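Local coordinates for HpcE (Thermus thermophilus, PDB 1WZO), which probably isomerises 2-hydroxyhepta-2,4-diene-1,7-dioate in aromatic degradation, as a member of the fumarylacetoacetate hydrolase family, at residues Ser63-Asn75 and Leu189-Phe202. Sequence-based numbering, arbitrary orientation.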
ATOM      1  N   SER B  63      17.767  35.430 -17.734  1.00 50.29           N
ATOM      2  CA  SER B  63      17.833  34.015 -18.081  1.00 49.51           C
ATOM      3  C   SER B  63      17.224  33.157 -16.974  1.00 48.15           C
ATOM      4  O   SER B  63      16.238  33.549 -16.348  1.00 48.44           O
ATOM      5  CB  SER B  63      19.288  33.597 -18.321  1.00 50.94           C
ATOM      6  OG  SER B  63      20.065  33.745 -17.144  1.00 53.15           O
ATOM      7  N   ARG B  64      17.815  31.989 -16.732  1.00 45.35           N
ATOM      8  CA  ARG B  64      17.320  31.083 -15.703  1.00 42.00           C
ATOM      9  C   ARG B  64      18.459  30.266 -15.091  1.00 40.66           C
ATOM     10  O   ARG B  64      19.537  30.157 -15.674  1.00 40.20           O
ATOM     11  CB  ARG B  64      16.277  30.135 -16.302  1.00 40.62           C
ATOM     12  CG  ARG B  64      16.852  29.135 -17.288  1.00 37.28           C
ATOM     13  CD  ARG B  64      15.763  28.278 -17.892  1.00 33.73           C
ATOM     14  NE  ARG B  64      16.301  27.257 -18.781  1.00 31.87           N
ATOM     15  CZ  ARG B  64      15.550  26.441 -19.508  1.00 32.49           C
ATOM     16  NH1 ARG B  64      14.225  26.530 -19.452  1.00 32.17           N
ATOM     17  NH2 ARG B  64      16.119  25.533 -20.289  1.00 33.25           N
ATOM     18  N   PRO B  65      18.224  29.675 -13.908  1.00 39.07           N
ATOM     19  CA  PRO B  65      19.221  28.861 -13.202  1.00 38.34           C
ATOM     20  C   PRO B  65      19.835  27.775 -14.087  1.00 36.84           C
ATOM     21  O   PRO B  65      19.170  27.247 -14.979  1.00 36.00           O
ATOM     22  CB  PRO B  65      18.420  28.266 -12.045  1.00 40.18           C
ATOM     23  CG  PRO B  65      17.398  29.328 -11.765  1.00 39.96           C
ATOM     24  CD  PRO B  65      16.959  29.722 -13.152  1.00 40.02           C
ATOM     25  N   GLU B  66      21.099  27.446 -13.828  1.00 34.92           N
ATOM     26  CA  GLU B  66      21.815  26.418 -14.586  1.00 33.70           C
ATOM     27  C   GLU B  66      21.034  25.108 -14.578  1.00 29.88           C
ATOM     28  O   GLU B  66      21.070  24.339 -15.541  1.00 27.83           O
ATOM     29  CB  GLU B  66      23.200  26.182 -13.977  1.00 37.10           C
ATOM     30  CG  GLU B  66      24.149  27.365 -14.094  1.00 43.92           C
ATOM     31  CD  GLU B  66      25.363  27.222 -13.188  1.00 47.61           C
ATOM     32  OE1 GLU B  66      25.201  27.338 -11.952  1.00 50.36           O
ATOM     33  OE2 GLU B  66      26.475  26.987 -13.710  1.00 49.50           O
ATOM     34  N   GLU B  67      20.354  24.847 -13.468  1.00 27.90           N
ATOM     35  CA  GLU B  67      19.546  23.643 -13.334  1.00 27.06           C
ATOM     36  C   GLU B  67      18.440  23.912 -12.327  1.00 24.22           C
ATOM     37  O   GLU B  67      18.590  24.742 -11.432  1.00 25.76           O
ATOM     38  CB  GLU B  67      20.406  22.445 -12.897  1.00 27.68           C
ATOM     39  CG  GLU B  67      20.905  22.468 -11.464  1.00 32.35           C
ATOM     40  CD  GLU B  67      21.841  21.304 -11.167  1.00 34.58           C
ATOM     41  OE1 GLU B  67      22.978  21.306 -11.681  1.00 37.57           O
ATOM     42  OE2 GLU B  67      21.440  20.380 -10.429  1.00 33.56           O
ATOM     43  N   PRO B  68      17.298  23.230 -12.478  1.00 21.95           N
ATOM     44  CA  PRO B  68      16.167  23.417 -11.564  1.00 21.62           C
ATOM     45  C   PRO B  68      16.568  23.171 -10.115  1.00 21.23           C
ATOM     46  O   PRO B  68      17.253  22.194  -9.817  1.00 22.34           O
ATOM     47  CB  PRO B  68      15.150  22.386 -12.056  1.00 19.49           C
ATOM     48  CG  PRO B  68      15.469  22.250 -13.502  1.00 20.34           C
ATOM     49  CD  PRO B  68      16.976  22.236 -13.514  1.00 20.43           C
ATOM     50  N   ALA B  69      16.144  24.065  -9.229  1.00 20.84           N
ATOM     51  CA  ALA B  69      16.435  23.950  -7.798  1.00 21.36           C
ATOM     52  C   ALA B  69      15.328  23.105  -7.166  1.00 19.66           C
ATOM     53  O   ALA B  69      14.350  23.634  -6.641  1.00 19.63           O
ATOM     54  CB  ALA B  69      16.471  25.336  -7.167  1.00 22.06           C
ATOM     55  N   LEU B  70      15.509  21.791  -7.208  1.00 18.91           N
ATOM     56  CA  LEU B  70      14.529  20.839  -6.694  1.00 16.80           C
ATOM     57  C   LEU B  70      14.532  20.643  -5.182  1.00 17.15           C
ATOM     58  O   LEU B  70      15.585  20.702  -4.538  1.00 15.99           O
ATOM     59  CB  LEU B  70      14.758  19.473  -7.346  1.00 16.91           C
ATOM     60  CG  LEU B  70      14.837  19.330  -8.866  1.00 16.52           C
ATOM     61  CD1 LEU B  70      15.296  17.920  -9.204  1.00 16.99           C
ATOM     62  CD2 LEU B  70      13.473  19.610  -9.488  1.00 16.57           C
ATOM     63  N   PHE B  71      13.347  20.404  -4.626  1.00 13.76           N
ATOM     64  CA  PHE B  71      13.200  20.136  -3.202  1.00 13.84           C
ATOM     65  C   PHE B  71      12.043  19.168  -2.980  1.00 15.63           C
ATOM     66  O   PHE B  71      11.222  18.935  -3.871  1.00 14.49           O
ATOM     67  CB  PHE B  71      12.988  21.414  -2.386  1.00 13.84           C
ATOM     68  CG  PHE B  71      11.695  22.120  -2.667  1.00 18.50           C
ATOM     69  CD1 PHE B  71      11.610  23.065  -3.682  1.00 18.63           C
ATOM     70  CD2 PHE B  71      10.566  21.857  -1.896  1.00 16.51           C
ATOM     71  CE1 PHE B  71      10.417  23.742  -3.924  1.00 20.34           C
ATOM     72  CE2 PHE B  71       9.373  22.529  -2.134  1.00 20.54           C
ATOM     73  CZ  PHE B  71       9.302  23.475  -3.152  1.00 20.20           C
ATOM     74  N   TRP B  72      11.975  18.626  -1.772  1.00 15.06           N
ATOM     75  CA  TRP B  72      10.970  17.637  -1.416  1.00 15.15           C
ATOM     76  C   TRP B  72       9.883  18.130  -0.469  1.00 14.94           C
ATOM     77  O   TRP B  72      10.115  19.012   0.349  1.00 14.06           O
ATOM     78  CB  TRP B  72      11.703  16.444  -0.786  1.00 15.50           C
ATOM     79  CG  TRP B  72      10.851  15.406  -0.107  1.00 15.23           C
ATOM     80  CD1 TRP B  72      10.008  14.513  -0.704  1.00 15.74           C
ATOM     81  CD2 TRP B  72      10.861  15.078   1.285  1.00 15.91           C
ATOM     82  NE1 TRP B  72       9.501  13.643   0.229  1.00 13.82           N
ATOM     83  CE2 TRP B  72      10.009  13.967   1.459  1.00 15.54           C
ATOM     84  CE3 TRP B  72      11.514  15.613   2.406  1.00 16.25           C
ATOM     85  CZ2 TRP B  72       9.793  13.377   2.709  1.00 17.93           C
ATOM     86  CZ3 TRP B  72      11.300  15.027   3.648  1.00 18.06           C
ATOM     87  CH2 TRP B  72      10.445  13.918   3.788  1.00 18.00           C
ATOM     88  N   LYS B  73       8.686  17.562  -0.610  1.00 14.64           N
ATOM     89  CA  LYS B  73       7.565  17.855   0.277  1.00 15.16           C
ATOM     90  C   LYS B  73       7.096  16.472   0.744  1.00 15.05           C
ATOM     91  O   LYS B  73       6.728  15.625  -0.076  1.00 15.42           O
ATOM     92  CB  LYS B  73       6.415  18.572  -0.451  1.00 14.80           C
ATOM     93  CG  LYS B  73       6.691  20.020  -0.862  1.00 17.37           C
ATOM     94  CD  LYS B  73       6.626  21.036   0.299  1.00 14.20           C
ATOM     95  CE  LYS B  73       5.190  21.363   0.728  1.00 16.42           C
ATOM     96  NZ  LYS B  73       5.097  22.664   1.498  1.00 14.27           N
ATOM     97  N   PRO B  74       7.125  16.216   2.061  1.00 14.69           N
ATOM     98  CA  PRO B  74       6.698  14.925   2.612  1.00 15.81           C
ATOM     99  C   PRO B  74       5.204  14.693   2.460  1.00 15.44           C
ATOM    100  O   PRO B  74       4.422  15.641   2.458  1.00 16.41           O
ATOM    101  CB  PRO B  74       7.115  15.021   4.078  1.00 14.57           C
ATOM    102  CG  PRO B  74       6.949  16.465   4.369  1.00 19.87           C
ATOM    103  CD  PRO B  74       7.532  17.134   3.139  1.00 16.19           C
ATOM    104  N   ASN B  75       4.806  13.431   2.338  1.00 14.69           N
ATOM    105  CA  ASN B  75       3.394  13.112   2.203  1.00 16.33           C
ATOM    106  C   ASN B  75       2.635  13.576   3.448  1.00 16.18           C
ATOM    107  O   ASN B  75       1.430  13.822   3.388  1.00 15.21           O
ATOM    108  CB  ASN B  75       3.205  11.609   1.974  1.00 18.63           C
ATOM    109  CG  ASN B  75       3.581  11.176   0.551  1.00 25.72           C
ATOM    110  OD1 ASN B  75       3.733   9.985   0.273  1.00 30.29           O
ATOM    111  ND2 ASN B  75       3.717  12.138  -0.350  1.00 25.40           N
ATOM    112  N   LEU B 189      10.070  29.434 -15.790  1.00 23.57           N
ATOM    113  CA  LEU B 189      11.410  29.481 -16.364  1.00 23.63           C
ATOM    114  C   LEU B 189      11.700  28.145 -17.028  1.00 23.52           C
ATOM    115  O   LEU B 189      12.200  28.091 -18.156  1.00 24.00           O
ATOM    116  CB  LEU B 189      12.440  29.799 -15.282  1.00 25.21           C
ATOM    117  CG  LEU B 189      12.259  31.191 -14.663  1.00 29.16           C
ATOM    118  CD1 LEU B 189      13.335  31.420 -13.609  1.00 25.52           C
ATOM    119  CD2 LEU B 189      12.340  32.266 -15.753  1.00 28.22           C
ATOM    120  N   TYR B 190      11.387  27.069 -16.314  1.00 22.82           N
ATOM    121  CA  TYR B 190      11.541  25.716 -16.833  1.00 21.48           C
ATOM    122  C   TYR B 190      10.118  25.190 -16.969  1.00 21.71           C
ATOM    123  O   TYR B 190       9.349  25.223 -16.010  1.00 20.50           O
ATOM    124  CB  TYR B 190      12.303  24.813 -15.858  1.00 23.89           C
ATOM    125  CG  TYR B 190      13.810  24.947 -15.891  1.00 24.01           C
ATOM    126  CD1 TYR B 190      14.475  25.814 -15.025  1.00 25.43           C
ATOM    127  CD2 TYR B 190      14.572  24.189 -16.778  1.00 26.08           C
ATOM    128  CE1 TYR B 190      15.868  25.917 -15.041  1.00 25.74           C
ATOM    129  CE2 TYR B 190      15.962  24.285 -16.803  1.00 26.55           C
ATOM    130  CZ  TYR B 190      16.599  25.149 -15.932  1.00 24.66           C
ATOM    131  OH  TYR B 190      17.971  25.236 -15.951  1.00 28.32           O
ATOM    132  N   SER B 191       9.767  24.705 -18.152  1.00 21.29           N
ATOM    133  CA  SER B 191       8.423  24.189 -18.383  1.00 20.22           C
ATOM    134  C   SER B 191       8.220  22.846 -17.696  1.00 20.18           C
ATOM    135  O   SER B 191       9.176  22.214 -17.237  1.00 18.33           O
ATOM    136  CB  SER B 191       8.178  24.011 -19.877  1.00 19.06           C
ATOM    137  OG  SER B 191       9.015  22.997 -20.408  1.00 19.23           O
ATOM    138  N   VAL B 192       6.965  22.416 -17.630  1.00 19.32           N
ATOM    139  CA  VAL B 192       6.637  21.131 -17.039  1.00 18.96           C
ATOM    140  C   VAL B 192       7.438  20.059 -17.782  1.00 19.45           C
ATOM    141  O   VAL B 192       8.060  19.186 -17.166  1.00 18.01           O
ATOM    142  CB  VAL B 192       5.135  20.828 -17.185  1.00 18.65           C
ATOM    143  CG1 VAL B 192       4.849  19.408 -16.731  1.00 18.04           C
ATOM    144  CG2 VAL B 192       4.320  21.837 -16.380  1.00 17.10           C
ATOM    145  N   ALA B 193       7.427  20.131 -19.111  1.00 18.22           N
ATOM    146  CA  ALA B 193       8.158  19.165 -19.929  1.00 17.43           C
ATOM    147  C   ALA B 193       9.654  19.169 -19.613  1.00 16.63           C
ATOM    148  O   ALA B 193      10.262  18.116 -19.482  1.00 16.64           O
ATOM    149  CB  ALA B 193       7.938  19.455 -21.413  1.00 17.89           C
ATOM    150  N   GLU B 194      10.249  20.350 -19.494  1.00 16.92           N
ATOM    151  CA  GLU B 194      11.673  20.430 -19.189  1.00 16.91           C
ATOM    152  C   GLU B 194      11.992  19.897 -17.791  1.00 17.09           C
ATOM    153  O   GLU B 194      13.030  19.260 -17.583  1.00 15.73           O
ATOM    154  CB  GLU B 194      12.164  21.870 -19.321  1.00 18.59           C
ATOM    155  CG  GLU B 194      12.151  22.389 -20.758  1.00 22.05           C
ATOM    156  CD  GLU B 194      12.537  23.845 -20.836  1.00 23.24           C
ATOM    157  OE1 GLU B 194      11.896  24.656 -20.142  1.00 21.74           O
ATOM    158  OE2 GLU B 194      13.481  24.176 -21.588  1.00 25.63           O
ATOM    159  N   LEU B 195      11.104  20.165 -16.838  1.00 15.92           N
ATOM    160  CA  LEU B 195      11.286  19.706 -15.464  1.00 17.21           C
ATOM    161  C   LEU B 195      11.214  18.177 -15.372  1.00 17.84           C
ATOM    162  O   LEU B 195      12.043  17.546 -14.706  1.00 16.65           O
ATOM    163  CB  LEU B 195      10.227  20.345 -14.552  1.00 15.51           C
ATOM    164  CG  LEU B 195      10.379  21.851 -14.307  1.00 15.49           C
ATOM    165  CD1 LEU B 195       9.163  22.393 -13.578  1.00 15.42           C
ATOM    166  CD2 LEU B 195      11.648  22.105 -13.488  1.00 16.01           C
ATOM    167  N   LEU B 196      10.232  17.578 -16.039  1.00 14.76           N
ATOM    168  CA  LEU B 196      10.091  16.124 -16.012  1.00 16.65           C
ATOM    169  C   LEU B 196      11.259  15.443 -16.726  1.00 17.26           C
ATOM    170  O   LEU B 196      11.635  14.315 -16.390  1.00 19.09           O
ATOM    171  CB  LEU B 196       8.762  15.699 -16.653  1.00 16.94           C
ATOM    172  CG  LEU B 196       7.487  16.128 -15.919  1.00 16.49           C
ATOM    173  CD1 LEU B 196       6.273  15.792 -16.778  1.00 16.91           C
ATOM    174  CD2 LEU B 196       7.394  15.427 -14.561  1.00 17.21           C
ATOM    175  N   GLU B 197      11.834  16.124 -17.714  1.00 17.24           N
ATOM    176  CA  GLU B 197      12.980  15.574 -18.431  1.00 18.06           C
ATOM    177  C   GLU B 197      14.188  15.609 -17.496  1.00 17.52           C
ATOM    178  O   GLU B 197      14.921  14.630 -17.371  1.00 17.57           O
ATOM    179  CB  GLU B 197      13.291  16.415 -19.672  1.00 19.49           C
ATOM    180  CG  GLU B 197      14.556  15.999 -20.408  1.00 20.30           C
ATOM    181  CD  GLU B 197      14.887  16.942 -21.555  1.00 23.69           C
ATOM    182  OE1 GLU B 197      15.149  18.130 -21.285  1.00 23.68           O
ATOM    183  OE2 GLU B 197      14.877  16.502 -22.723  1.00 21.09           O
ATOM    184  N   PHE B 198      14.380  16.752 -16.847  1.00 17.34           N
ATOM    185  CA  PHE B 198      15.500  16.937 -15.931  1.00 17.30           C
ATOM    186  C   PHE B 198      15.476  15.910 -14.807  1.00 16.99           C
ATOM    187  O   PHE B 198      16.496  15.290 -14.499  1.00 15.96           O
ATOM    188  CB  PHE B 198      15.466  18.343 -15.327  1.00 17.65           C
ATOM    189  CG  PHE B 198      16.582  18.610 -14.352  1.00 17.91           C
ATOM    190  CD1 PHE B 198      17.879  18.836 -14.802  1.00 19.91           C
ATOM    191  CD2 PHE B 198      16.340  18.597 -12.980  1.00 19.85           C
ATOM    192  CE1 PHE B 198      18.929  19.039 -13.897  1.00 19.85           C
ATOM    193  CE2 PHE B 198      17.382  18.800 -12.067  1.00 21.22           C
ATOM    194  CZ  PHE B 198      18.678  19.020 -12.532  1.00 19.80           C
ATOM    195  N   ILE B 199      14.305  15.737 -14.201  1.00 17.66           N
ATOM    196  CA  ILE B 199      14.137  14.812 -13.091  1.00 16.10           C
ATOM    197  C   ILE B 199      14.244  13.354 -13.502  1.00 16.64           C
ATOM    198  O   ILE B 199      15.051  12.607 -12.935  1.00 14.91           O
ATOM    199  CB  ILE B 199      12.783  15.044 -12.376  1.00 16.30           C
ATOM    200  CG1 ILE B 199      12.730  16.471 -11.823  1.00 14.04           C
ATOM    201  CG2 ILE B 199      12.598  14.014 -11.247  1.00 15.29           C
ATOM    202  CD1 ILE B 199      11.347  16.905 -11.328  1.00 16.10           C
ATOM    203  N   SER B 200      13.454  12.949 -14.499  1.00 14.28           N
ATOM    204  CA  SER B 200      13.448  11.561 -14.953  1.00 14.56           C
ATOM    205  C   SER B 200      14.778  11.094 -15.517  1.00 15.28           C
ATOM    206  O   SER B 200      14.970   9.901 -15.741  1.00 16.02           O
ATOM    207  CB  SER B 200      12.346  11.330 -15.995  1.00 15.77           C
ATOM    208  OG  SER B 200      12.661  11.940 -17.231  1.00 19.09           O
ATOM    209  N   GLU B 201      15.693  12.024 -15.753  1.00 15.29           N
ATOM    210  CA  GLU B 201      17.001  11.662 -16.274  1.00 17.56           C
ATOM    211  C   GLU B 201      17.780  10.822 -15.257  1.00 18.40           C
ATOM    212  O   GLU B 201      18.547   9.938 -15.639  1.00 18.41           O
ATOM    213  CB  GLU B 201      17.811  12.920 -16.624  1.00 19.49           C
ATOM    214  CG  GLU B 201      19.183  12.625 -17.248  1.00 21.98           C
ATOM    215  CD  GLU B 201      20.306  12.498 -16.218  1.00 24.86           C
ATOM    216  OE1 GLU B 201      21.313  11.819 -16.521  1.00 27.05           O
ATOM    217  OE2 GLU B 201      20.197  13.085 -15.119  1.00 22.03           O
ATOM    218  N   PHE B 202      17.566  11.083 -13.970  1.00 17.78           N
ATOM    219  CA  PHE B 202      18.282  10.368 -12.910  1.00 17.41           C
ATOM    220  C   PHE B 202      17.371   9.704 -11.875  1.00 17.86           C
ATOM    221  O   PHE B 202      17.816   8.855 -11.101  1.00 16.53           O
ATOM    222  CB  PHE B 202      19.246  11.337 -12.198  1.00 16.57           C
ATOM    223  CG  PHE B 202      18.552  12.440 -11.432  1.00 16.54           C
ATOM    224  CD1 PHE B 202      18.049  12.213 -10.152  1.00 17.58           C
ATOM    225  CD2 PHE B 202      18.378  13.699 -12.002  1.00 16.83           C
ATOM    226  CE1 PHE B 202      17.384  13.222  -9.453  1.00 16.15           C
ATOM    227  CE2 PHE B 202      17.717  14.716 -11.314  1.00 15.03           C
ATOM    228  CZ  PHE B 202      17.217  14.481 -10.036  1.00 16.94           C
TER
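Arg64 NH1 is shared between two acceptors, Leu189 O (2.9 Å) and Glu194 OE1 (3.1 Å). Arg64 NH2 completes an end-on salt bridge by donating to Glu194 OE2 (3.2 Å). Both carboxylate oxygens lie near the guanidinium plane, yet the two planes are 50° apart and each oxygen is approached from above the carboxylate plane. Glu194 OE1 spends its anti lone pair on Ser191 N, and Ser191 OG accepts from Glu194 N: a capping box at the start of helix 192-200. Extended from CG to NE, Arg64 lays its guanidinium flat on the Tyr190 ring, planes 7° apart, a cation-pi stack with Arg64 CZ 3.9 Å from the centroid of the Tyr190 ring. Pro68 CG covers the opposite face, while Tyr190 OH donates to Pro65 O (2.5 Å). Pro68 CD lies 3.5 Å from the Phe198 centroid, 1° off the ring normal; Leu70 CD1 meets the same ring at its edge, 3.7 Å from Phe198 CE2. Glu67 OE1 forms a salt bridge with Arg144 of the second subunit. Proline wedged between two aromatic faces thus joins the approach to strand 69-73 to the helix, whose N-terminus would probably stabilise the Glu194 carboxylate.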